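Long-range contacts in phosphoinositol-specific phospholipase C (PDB 5FYP), which probably cleaves phosphoinositides in a calcium-dependent manner, as a bacterial phosphoinositol-specific phospholipase C: residues 23-29 with 44-50; 40-44 with 284-288; 259-265 with 277-283. All coordinates share one frame; numbering follows the deposited sequence.

Interaction 1: residues 23-29 with 44-50; sequences VACHNCY and VRTLELD. With CA (calcium ion), chain I.
Asn27, Glu48 and Asp50 converge on one calcium ion from neighbouring parts of the chain. Glu48 OE2 lies 2.4 Å from the calcium and Asp50 OD1 2.3 Å from it; each carboxylate binds through one oxygen and keeps the other for a second partner. Asn27 adds a neutral ligand, and two waters and Asp119 bring the total to six.

The second shell aims these groups. Glu48 leads straight off the strand, with CG anti to the backbone N (chi1 -178°) and the chain extended beyond, a reach that suits glutamate. Its OE1 accepts the backbone N of Asn27 at 2.9 Å, met from above the carboxylate plane, and also pairs with Arg260, so the carboxylate is held against rotation. Tyr29 OH donates to Asp50 OD2 at 2.6 Å, likewise from above the carboxylate, and that oxygen also accepts from a calcium-bound water. The other metal-bound water is hydrogen-bonded to His26 NE2. In the plane of the Tyr29 ring, at its edge, Glu48 O lies 3.4 Å from Tyr29 CD2.

Ligands gathered at the C-terminal ends of parallel strands are characteristic of a TIM-barrel active-site mouth, the fold of calcium-dependent phosphoinositide phospholipases C. Strands 23-25 and 46-50 run parallel, 21° apart, joined by a nearly straight bond from Cys25 N to Thr46 O (3.1 Å). Water takes over elsewhere, linking Val23 O to Arg45 N.

Further back, the Cys25-Cys28 disulfide ties down the turn that carries Asn27. Cys25 SG rests 3.6 Å from Leu47 CA, a place suited to compact, apolar sulfur. Near the opposite end from the metal, Val23 and Val44 cross at about a right angle, the two beta-branched side chains meeting through their CG1 methyls.

Interaction 2: residues 40-44 with 284-288; sequences VLDSV and RFAAQ
Val40 sets its CG1 methyl over one face of the Phe285 ring, and the burial of this ring among Val40, Ser43 and Val44 is the tight part of the interface. The methyl carbon Val40 CG1 makes a CH-pi contact, 4.2 Å from the Phe285 ring centroid, 25° off the normal and displaced toward the rim, while Val40 CG2 also meets Phe285 CZ. Ser43 comes in a different way: its CB lies in the ring plane, at the edge, 3.9 Å from Phe285 CD1. Val44 closes the root of the aromatic side chain, CG1 being 4.2 Å from Phe285 CB. With chi1 at 50°, CG sits between the backbone N and the carbonyl carbon of Phe285, which turns the ring in toward this apolar group. A flat, wide ring suits a place where methyls arrive from several directions.

Toward solvent the contact thins to a single touch, Ser43 OG against CB of the exposed Ala286; small residues are enough at such a margin. Arg294 donates to both Ser43 O and Ala286 O, linking the two loops. Each loop also braces itself: Val40 O accepts from Ser43 N and Val44 N, and Gln288 NE2 bonds to Arg284 O.

Behind Phe285 lie Val23, Cys25 and Cys28. The arrangement is one of connecting loops packing an aromatic residue against a TIM-barrel strand, here 20-25.

Interaction 3: residues 259-265 with 277-283; sequences GRVWGDD and INLSAYY
Ala281 places its CB over one face of the Arg260 guanidinium, 3.4 Å from Arg260 NH2, the bare methyl lying against the flat group. Arg260 is extended from CG to NE, carrying its charge on to Glu48. Asp265 O lies in the plane of the Tyr282 ring, at its edge, 3.6 Å from Tyr282 CE2. The Asp265 carboxylate and the Tyr283 ring are almost parallel, their planes 9° apart.

Asp265 OD2 accepts the backbone N of Tyr283 at 2.9 Å, nearly in line with the C-O bond, while OD1 takes a water also bound to Gly263 N and Ala281 O. An alanine here would lose both acceptors and would probably leave Tyr283 N without its mate and the loop less firmly fastened.

Between the strands, Val261 N bonds to Leu279 O and Ala281 N to Val261 O, each at 2.9 Å, in parallel register. At the start, Asn278 OD1 offers a lone pair to Gly259 N, its amide fixed in rotation by ND2 bonding to Ile20 O and Asn18 O. On the side away from Arg260, Val261 CG2 packs on Ile277 CD1. Strands 258-262 and 279-282 form a beta-alpha-beta unit with helix 269-274, which touches Ile277 and Ser280, and are flanked by strands 238-242 and 20-25.

How the interactions relate
Interactions 1 and 3 both join adjacent parallel strands of the barrel and meet each other: Ala24 N probably bonds to Ser280 O, and the Glu48-Arg260 salt bridge ties the calcium site to strand 258-262. The ring of His26 stacks on that of Tyr283. Interaction 1 is wholly buried and dominated by metal-bound carboxylates and their donors; interaction 3 relies more on direct backbone pairing, with waters where its strands give way to loops. Interaction 2 lies farther from the chain's centre, is the smallest, and is held across its two segments by apolar contact alone. It shares Val44 with interaction 1 and backs the Cys25-Cys28 disulfide; its 284-288 segment follows directly on 277-283 and touches it again where Gln288 meets Tyr282.

Interaction 1: residues 23-29 with 44-50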
loop_
_atom_site.group_PDB
_atom_site.type_symbol
_atom_site.label_atom_id
_atom_site.label_comp_id
_atom_site.label_asym_id
_atom_site.label_seq_id
_atom_site.Cartn_x
_atom_site.Cartn_y
_atom_site.Cartn_z
ATOM N N VAL A 23 2.439 -12.567 0.866
ATOM C CA VAL A 23 3.766 -12.176 0.380
ATOM C C VAL A 23 3.575 -10.929 -0.485
ATOM O O VAL A 23 2.753 -10.921 -1.407
ATOM C CB VAL A 23 4.379 -13.296 -0.473
ATOM C CG1 VAL A 23 5.728 -12.899 -1.030
ATOM C CG2 VAL A 23 4.503 -14.584 0.350
ATOM N N ALA A 24 4.342 -9.896 -0.170
ATOM C CA ALA A 24 4.372 -8.648 -0.926
ATOM C C ALA A 24 5.751 -8.499 -1.533
ATOM O O ALA A 24 6.739 -9.061 -1.059
ATOM C CB ALA A 24 4.063 -7.476 -0.012
ATOM N N CYS A 25 5.849 -7.692 -2.590
ATOM C CA CYS A 25 7.161 -7.368 -3.106
ATOM C C CYS A 25 7.817 -6.288 -2.252
ATOM O O CYS A 25 7.164 -5.623 -1.506
ATOM C CB CYS A 25 7.095 -6.912 -4.562
ATOM S SG CYS A 25 6.837 -5.159 -4.787
ATOM N N HIS A 26 9.119 -6.117 -2.424
ATOM C CA HIS A 26 9.834 -4.973 -1.907
ATOM C C HIS A 26 10.518 -4.287 -3.099
ATOM O O HIS A 26 11.408 -4.873 -3.726
ATOM C CB HIS A 26 10.843 -5.378 -0.843
ATOM C CG HIS A 26 11.454 -4.219 -0.111
ATOM N ND1 HIS A 26 12.237 -4.416 0.990
ATOM C CD2 HIS A 26 11.395 -2.877 -0.292
ATOM C CE1 HIS A 26 12.659 -3.244 1.439
ATOM N NE2 HIS A 26 12.172 -2.300 0.676
ATOM N N ASN A 27 10.065 -3.088 -3.453
ATOM C CA ASN A 27 10.684 -2.320 -4.533
ATOM C C ASN A 27 10.679 -3.052 -5.871
ATOM O O ASN A 27 11.618 -2.923 -6.679
ATOM C CB ASN A 27 12.080 -1.861 -4.190
ATOM C CG ASN A 27 12.105 -0.769 -3.138
ATOM O OD1 ASN A 27 11.079 -0.280 -2.668
ATOM N ND2 ASN A 27 13.263 -0.468 -2.713
ATOM N N CYS A 28 9.591 -3.769 -6.177
ATOM C CA CYS A 28 9.564 -4.575 -7.402
ATOM C C CYS A 28 9.445 -3.845 -8.717
ATOM O O CYS A 28 9.429 -4.483 -9.765
ATOM C CB CYS A 28 8.514 -5.660 -7.346
ATOM S SG CYS A 28 6.851 -5.092 -7.010
ATOM N N TYR A 29 9.376 -2.522 -8.656
ATOM C CA TYR A 29 9.557 -1.683 -9.841
ATOM C C TYR A 29 11.003 -1.650 -10.348
ATOM O O TYR A 29 11.262 -1.200 -11.468
ATOM C CB TYR A 29 9.100 -0.238 -9.511
ATOM C CG TYR A 29 10.022 0.465 -8.558
ATOM C CD1 TYR A 29 11.172 1.090 -9.026
ATOM C CD2 TYR A 29 9.837 0.416 -7.187
ATOM C CE1 TYR A 29 12.083 1.644 -8.145
ATOM C CE2 TYR A 29 10.747 0.962 -6.314
ATOM C CZ TYR A 29 11.886 1.567 -6.812
ATOM O OH TYR A 29 12.845 2.076 -5.961
ATOM N N VAL A 44 2.224 -12.331 -6.965
ATOM C CA VAL A 44 1.705 -11.682 -5.750
ATOM C C VAL A 44 0.618 -10.677 -6.131
ATOM O O VAL A 44 0.431 -10.355 -7.311
ATOM C CB VAL A 44 2.804 -11.004 -4.904
ATOM C CG1 VAL A 44 3.815 -12.032 -4.376
ATOM C CG2 VAL A 44 3.518 -9.899 -5.664
ATOM N N ARG A 45 -0.056 -10.125 -5.115
ATOM C CA ARG A 45 -1.101 -9.123 -5.257
ATOM C C ARG A 45 -0.784 -7.826 -4.517
ATOM O O ARG A 45 -1.632 -6.955 -4.458
ATOM C CB ARG A 45 -2.482 -9.661 -4.860
ATOM C CG ARG A 45 -2.978 -10.778 -5.755
ATOM C CD ARG A 45 -3.647 -10.273 -7.007
ATOM N NE ARG A 45 -3.922 -11.376 -7.964
ATOM C CZ ARG A 45 -3.027 -11.853 -8.817
ATOM N NH1 ARG A 45 -1.802 -11.361 -8.881
ATOM N NH2 ARG A 45 -3.352 -12.835 -9.640
ATOM N N THR A 46 0.439 -7.696 -4.014
ATOM C CA THR A 46 0.873 -6.467 -3.313
ATOM C C THR A 46 2.197 -6.052 -3.884
ATOM O O THR A 46 3.184 -6.809 -3.812
ATOM C CB THR A 46 0.899 -6.688 -1.798
ATOM O OG1 THR A 46 -0.429 -6.990 -1.344
ATOM C CG2 THR A 46 1.353 -5.421 -1.073
ATOM N N LEU A 47 2.223 -4.834 -4.431
ATOM C CA LEU A 47 3.362 -4.274 -5.195
ATOM C C LEU A 47 3.807 -2.977 -4.578
ATOM O O LEU A 47 3.238 -2.523 -3.586
ATOM C CB LEU A 47 2.950 -4.028 -6.677
ATOM C CG LEU A 47 2.806 -5.272 -7.587
ATOM C CD1 LEU A 47 1.882 -6.381 -7.207
ATOM C CD2 LEU A 47 2.530 -4.784 -8.984
ATOM N N GLU A 48 4.878 -2.384 -5.110
ATOM C CA GLU A 48 5.473 -1.177 -4.517
ATOM C C GLU A 48 6.069 -0.312 -5.616
ATOM O O GLU A 48 6.714 -0.820 -6.526
ATOM C CB GLU A 48 6.550 -1.525 -3.491
ATOM C CG GLU A 48 7.180 -0.322 -2.806
ATOM C CD GLU A 48 8.052 -0.670 -1.620
ATOM O OE1 GLU A 48 8.426 -1.848 -1.477
ATOM O OE2 GLU A 48 8.376 0.268 -0.836
ATOM N N LEU A 49 5.887 0.996 -5.462
ATOM C CA LEU A 49 6.465 2.020 -6.313
ATOM C C LEU A 49 7.095 3.085 -5.444
ATOM O O LEU A 49 6.416 3.647 -4.590
ATOM C CB LEU A 49 5.391 2.661 -7.216
ATOM C CG LEU A 49 4.819 1.742 -8.273
ATOM C CD1 LEU A 49 3.483 2.210 -8.786
ATOM C CD2 LEU A 49 5.817 1.556 -9.416
ATOM N N ASP A 50 8.368 3.429 -5.710
ATOM C CA ASP A 50 9.007 4.583 -5.078
ATOM C C ASP A 50 8.870 5.766 -6.023
ATOM O O ASP A 50 9.267 5.661 -7.201
ATOM C CB ASP A 50 10.501 4.332 -4.837
ATOM C CG ASP A 50 10.791 3.297 -3.759
ATOM O OD1 ASP A 50 9.878 2.873 -3.052
ATOM O OD2 ASP A 50 11.982 2.910 -3.642
HETATM CA CA CA I . 10.371 1.524 -1.235
HETATM O O HOH W 1 0.223 -11.028 -2.479
HETATM O O HOH W 2 4.645 -4.233 -1.211
HETATM O O HOH W 3 11.341 0.480 0.700
HETATM O O HOH W 4 12.648 2.326 -1.075
#

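Interaction 2: residues 40-44 with 284-288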
loop_
_atom_site.group_PDB
_atom_site.type_symbol
_atom_site.label_atom_id
_atom_site.label_comp_id
_atom_site.label_asym_id
_atom_site.label_seq_id
_atom_site.Cartn_x
_atom_site.Cartn_y
_atom_site.Cartn_z
ATOM N N VAL A 40 5.036 -9.009 -12.018
ATOM C CA VAL A 40 4.999 -9.234 -10.575
ATOM C C VAL A 40 3.639 -9.859 -10.199
ATOM O O VAL A 40 3.552 -10.703 -9.280
ATOM C CB VAL A 40 5.267 -7.935 -9.814
ATOM C CG1 VAL A 40 5.120 -8.175 -8.332
ATOM C CG2 VAL A 40 6.639 -7.421 -10.145
ATOM N N LEU A 41 2.575 -9.455 -10.903
ATOM C CA LEU A 41 1.223 -9.946 -10.664
ATOM C C LEU A 41 1.035 -11.417 -11.089
ATOM O O LEU A 41 -0.001 -12.021 -10.799
ATOM C CB LEU A 41 0.216 -9.029 -11.317
ATOM C CG LEU A 41 0.140 -7.662 -10.624
ATOM C CD1 LEU A 41 -0.372 -6.585 -11.532
ATOM C CD2 LEU A 41 -0.734 -7.733 -9.355
ATOM N N ASP A 42 2.041 -12.031 -11.710
ATOM C CA ASP A 42 2.001 -13.500 -11.863
ATOM C C ASP A 42 2.239 -14.229 -10.545
ATOM O O ASP A 42 1.948 -15.421 -10.444
ATOM C CB ASP A 42 3.075 -13.952 -12.853
ATOM C CG ASP A 42 2.873 -13.417 -14.248
ATOM O OD1 ASP A 42 1.783 -12.939 -14.589
ATOM O OD2 ASP A 42 3.787 -13.586 -15.051
ATOM N N SER A 43 2.760 -13.507 -9.542
ATOM C CA SER A 43 3.213 -14.124 -8.282
ATOM C C SER A 43 2.545 -13.623 -7.021
ATOM O O SER A 43 2.428 -14.374 -6.069
ATOM C CB SER A 43 4.717 -13.974 -8.098
ATOM O OG SER A 43 5.432 -14.536 -9.168
ATOM N N VAL A 44 2.224 -12.331 -6.965
ATOM C CA VAL A 44 1.705 -11.682 -5.750
ATOM C C VAL A 44 0.618 -10.677 -6.131
ATOM O O VAL A 44 0.431 -10.355 -7.311
ATOM C CB VAL A 44 2.804 -11.004 -4.904
ATOM C CG1 VAL A 44 3.815 -12.032 -4.376
ATOM C CG2 VAL A 44 3.518 -9.899 -5.664
ATOM N N ARG A 284 12.831 -10.947 -3.112
ATOM C CA ARG A 284 12.695 -12.215 -3.890
ATOM C C ARG A 284 11.320 -12.815 -3.557
ATOM O O ARG A 284 11.195 -13.849 -2.907
ATOM C CB ARG A 284 13.832 -13.170 -3.578
ATOM C CG ARG A 284 15.222 -12.557 -3.806
ATOM C CD ARG A 284 16.384 -13.418 -3.312
ATOM N NE ARG A 284 16.452 -14.700 -3.945
ATOM C CZ ARG A 284 17.227 -15.686 -3.520
ATOM N NH1 ARG A 284 17.994 -15.592 -2.383
ATOM N NH2 ARG A 284 17.231 -16.834 -4.199
ATOM N N PHE A 285 10.278 -12.120 -3.994
ATOM C CA PHE A 285 8.918 -12.494 -3.613
ATOM C C PHE A 285 8.468 -13.861 -4.164
ATOM O O PHE A 285 7.776 -14.597 -3.459
ATOM C CB PHE A 285 7.911 -11.399 -4.019
ATOM C CG PHE A 285 8.039 -10.964 -5.454
ATOM C CD1 PHE A 285 7.394 -11.651 -6.466
ATOM C CD2 PHE A 285 8.863 -9.899 -5.783
ATOM C CE1 PHE A 285 7.577 -11.269 -7.784
ATOM C CE2 PHE A 285 9.066 -9.557 -7.097
ATOM C CZ PHE A 285 8.418 -10.242 -8.092
ATOM N N ALA A 286 8.896 -14.209 -5.364
ATOM C CA ALA A 286 8.424 -15.471 -5.976
ATOM C C ALA A 286 8.942 -16.675 -5.222
ATOM O O ALA A 286 8.285 -17.720 -5.178
ATOM C CB ALA A 286 8.800 -15.554 -7.437
ATOM N N ALA A 287 10.105 -16.529 -4.585
ATOM C CA ALA A 287 10.743 -17.610 -3.834
ATOM C C ALA A 287 10.036 -17.919 -2.510
ATOM O O ALA A 287 10.374 -18.913 -1.877
ATOM C CB ALA A 287 12.200 -17.266 -3.558
ATOM N N GLN A 288 9.102 -17.086 -2.086
ATOM C CA GLN A 288 8.432 -17.278 -0.812
ATOM C C GLN A 288 7.090 -17.959 -1.001
ATOM O O GLN A 288 6.364 -17.675 -1.958
ATOM C CB GLN A 288 8.168 -15.931 -0.111
ATOM C CG GLN A 288 9.341 -14.983 -0.155
ATOM C CD GLN A 288 10.621 -15.532 0.372
ATOM O OE1 GLN A 288 10.661 -16.228 1.362
ATOM N NE2 GLN A 288 11.720 -15.172 -0.283
#

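Interaction 3: residues 259-265 with 277-283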
loop_
_atom_site.group_PDB
_atom_site.type_symbol
_atom_site.label_atom_id
_atom_site.label_comp_id
_atom_site.label_asym_id
_atom_site.label_seq_id
_atom_site.Cartn_x
_atom_site.Cartn_y
_atom_site.Cartn_z
ATOM N N GLY A 259 -1.033 -4.383 8.530
ATOM C CA GLY A 259 0.390 -4.225 8.840
ATOM C C GLY A 259 1.264 -4.722 7.734
ATOM O O GLY A 259 1.045 -5.820 7.218
ATOM N N ARG A 260 2.295 -3.939 7.421
ATOM C CA ARG A 260 3.329 -4.332 6.454
ATOM C C ARG A 260 4.672 -4.308 7.159
ATOM O O ARG A 260 4.981 -3.359 7.888
ATOM C CB ARG A 260 3.352 -3.399 5.260
ATOM C CG ARG A 260 4.379 -3.774 4.201
ATOM C CD ARG A 260 4.059 -3.104 2.864
ATOM N NE ARG A 260 5.020 -3.368 1.795
ATOM C CZ ARG A 260 6.162 -2.748 1.677
ATOM N NH1 ARG A 260 6.567 -1.891 2.607
ATOM N NH2 ARG A 260 6.934 -3.020 0.623
ATOM N N VAL A 261 5.457 -5.369 6.933
ATOM C CA VAL A 261 6.824 -5.467 7.461
ATOM C C VAL A 261 7.793 -5.608 6.309
ATOM O O VAL A 261 7.646 -6.530 5.483
ATOM C CB VAL A 261 7.000 -6.635 8.433
ATOM C CG1 VAL A 261 8.463 -6.825 8.809
ATOM C CG2 VAL A 261 6.152 -6.398 9.668
ATOM N N TRP A 262 8.773 -4.716 6.248
ATOM C CA TRP A 262 9.794 -4.724 5.217
ATOM C C TRP A 262 11.173 -4.939 5.841
ATOM O O TRP A 262 11.377 -4.660 7.025
ATOM C CB TRP A 262 9.737 -3.418 4.397
ATOM C CG TRP A 262 9.910 -2.190 5.216
ATOM C CD1 TRP A 262 8.957 -1.479 5.849
ATOM C CD2 TRP A 262 11.152 -1.547 5.508
ATOM N NE1 TRP A 262 9.520 -0.437 6.548
ATOM C CE2 TRP A 262 10.869 -0.452 6.328
ATOM C CE3 TRP A 262 12.483 -1.794 5.136
ATOM C CZ2 TRP A 262 11.874 0.409 6.809
ATOM C CZ3 TRP A 262 13.488 -0.938 5.610
ATOM C CH2 TRP A 262 13.169 0.138 6.440
ATOM N N GLY A 263 12.092 -5.463 5.037
ATOM C CA GLY A 263 13.459 -5.672 5.457
ATOM C C GLY A 263 13.725 -6.956 6.195
ATOM O O GLY A 263 14.821 -7.124 6.704
ATOM N N ASP A 264 12.756 -7.853 6.241
ATOM C CA ASP A 264 12.881 -9.081 7.053
ATOM C C ASP A 264 12.911 -10.322 6.163
ATOM O O ASP A 264 12.332 -11.343 6.477
ATOM C CB ASP A 264 11.753 -9.165 8.077
ATOM C CG ASP A 264 12.060 -10.077 9.241
ATOM O OD1 ASP A 264 13.264 -10.194 9.615
ATOM O OD2 ASP A 264 11.116 -10.607 9.853
ATOM N N ASP A 265 13.735 -10.257 5.127
ATOM C CA ASP A 265 13.732 -11.266 4.076
ATOM C C ASP A 265 14.189 -12.660 4.476
ATOM O O ASP A 265 13.905 -13.622 3.768
ATOM C CB ASP A 265 14.616 -10.801 2.903
ATOM C CG ASP A 265 14.069 -9.547 2.261
ATOM O OD1 ASP A 265 14.192 -8.480 2.932
ATOM O OD2 ASP A 265 13.468 -9.656 1.188
ATOM N N ILE A 277 1.480 -10.744 10.518
ATOM C CA ILE A 277 1.828 -9.706 9.551
ATOM C C ILE A 277 0.952 -9.882 8.315
ATOM O O ILE A 277 1.002 -10.925 7.650
ATOM C CB ILE A 277 3.303 -9.778 9.186
ATOM C CG1 ILE A 277 4.172 -9.509 10.437
ATOM C CG2 ILE A 277 3.616 -8.841 8.046
ATOM C CD1 ILE A 277 5.597 -10.021 10.330
ATOM N N ASN A 278 0.202 -8.849 7.949
ATOM C CA ASN A 278 -0.602 -8.945 6.720
ATOM C C ASN A 278 0.221 -8.943 5.451
ATOM O O ASN A 278 -0.078 -9.729 4.542
ATOM C CB ASN A 278 -1.612 -7.813 6.618
ATOM C CG ASN A 278 -2.711 -7.890 7.649
ATOM O OD1 ASN A 278 -2.748 -7.102 8.606
ATOM N ND2 ASN A 278 -3.650 -8.800 7.445
ATOM N N LEU A 279 1.180 -8.031 5.360
ATOM C CA LEU A 279 1.947 -7.853 4.123
ATOM C C LEU A 279 3.432 -7.992 4.452
ATOM O O LEU A 279 4.004 -7.115 5.108
ATOM C CB LEU A 279 1.652 -6.480 3.505
ATOM C CG LEU A 279 0.198 -6.122 3.291
ATOM C CD1 LEU A 279 0.060 -4.685 2.796
ATOM C CD2 LEU A 279 -0.563 -7.072 2.370
ATOM N N SER A 280 4.040 -9.092 4.027
ATOM C CA SER A 280 5.446 -9.346 4.281
ATOM C C SER A 280 6.222 -9.058 3.017
ATOM O O SER A 280 6.080 -9.781 2.024
ATOM C CB SER A 280 5.674 -10.808 4.676
ATOM O OG SER A 280 5.123 -11.080 5.945
ATOM N N ALA A 281 7.016 -7.977 3.036
ATOM C CA ALA A 281 7.685 -7.515 1.822
ATOM C C ALA A 281 9.010 -8.222 1.619
ATOM O O ALA A 281 9.865 -8.186 2.500
ATOM C CB ALA A 281 7.896 -6.028 1.904
ATOM N N TYR A 282 9.176 -8.815 0.443
ATOM C CA TYR A 282 10.394 -9.524 0.065
ATOM C C TYR A 282 10.923 -9.031 -1.267
ATOM O O TYR A 282 10.174 -8.914 -2.241
ATOM C CB TYR A 282 10.138 -11.008 -0.101
ATOM C CG TYR A 282 9.790 -11.742 1.150
ATOM C CD1 TYR A 282 8.469 -11.877 1.545
ATOM C CD2 TYR A 282 10.765 -12.378 1.922
ATOM C CE1 TYR A 282 8.128 -12.592 2.673
ATOM C CE2 TYR A 282 10.431 -13.104 3.059
ATOM C CZ TYR A 282 9.117 -13.196 3.422
ATOM O OH TYR A 282 8.754 -13.934 4.507
ATOM N N TYR A 283 12.235 -8.822 -1.339
ATOM C CA TYR A 283 12.869 -8.572 -2.634
ATOM C C TYR A 283 12.595 -9.733 -3.603
ATOM O O TYR A 283 12.210 -9.523 -4.755
ATOM C CB TYR A 283 14.358 -8.374 -2.463
ATOM C CG TYR A 283 14.709 -7.166 -1.654
ATOM C CD1 TYR A 283 14.437 -5.879 -2.137
ATOM C CD2 TYR A 283 15.358 -7.262 -0.418
ATOM C CE1 TYR A 283 14.788 -4.746 -1.418
ATOM C CE2 TYR A 283 15.694 -6.145 0.323
ATOM C CZ TYR A 283 15.423 -4.884 -0.192
ATOM O OH TYR A 283 15.791 -3.754 0.497
HETATM O O HOH W 5 10.028 -8.255 5.291
HETATM O O HOH W 6 12.224 -6.749 2.465
#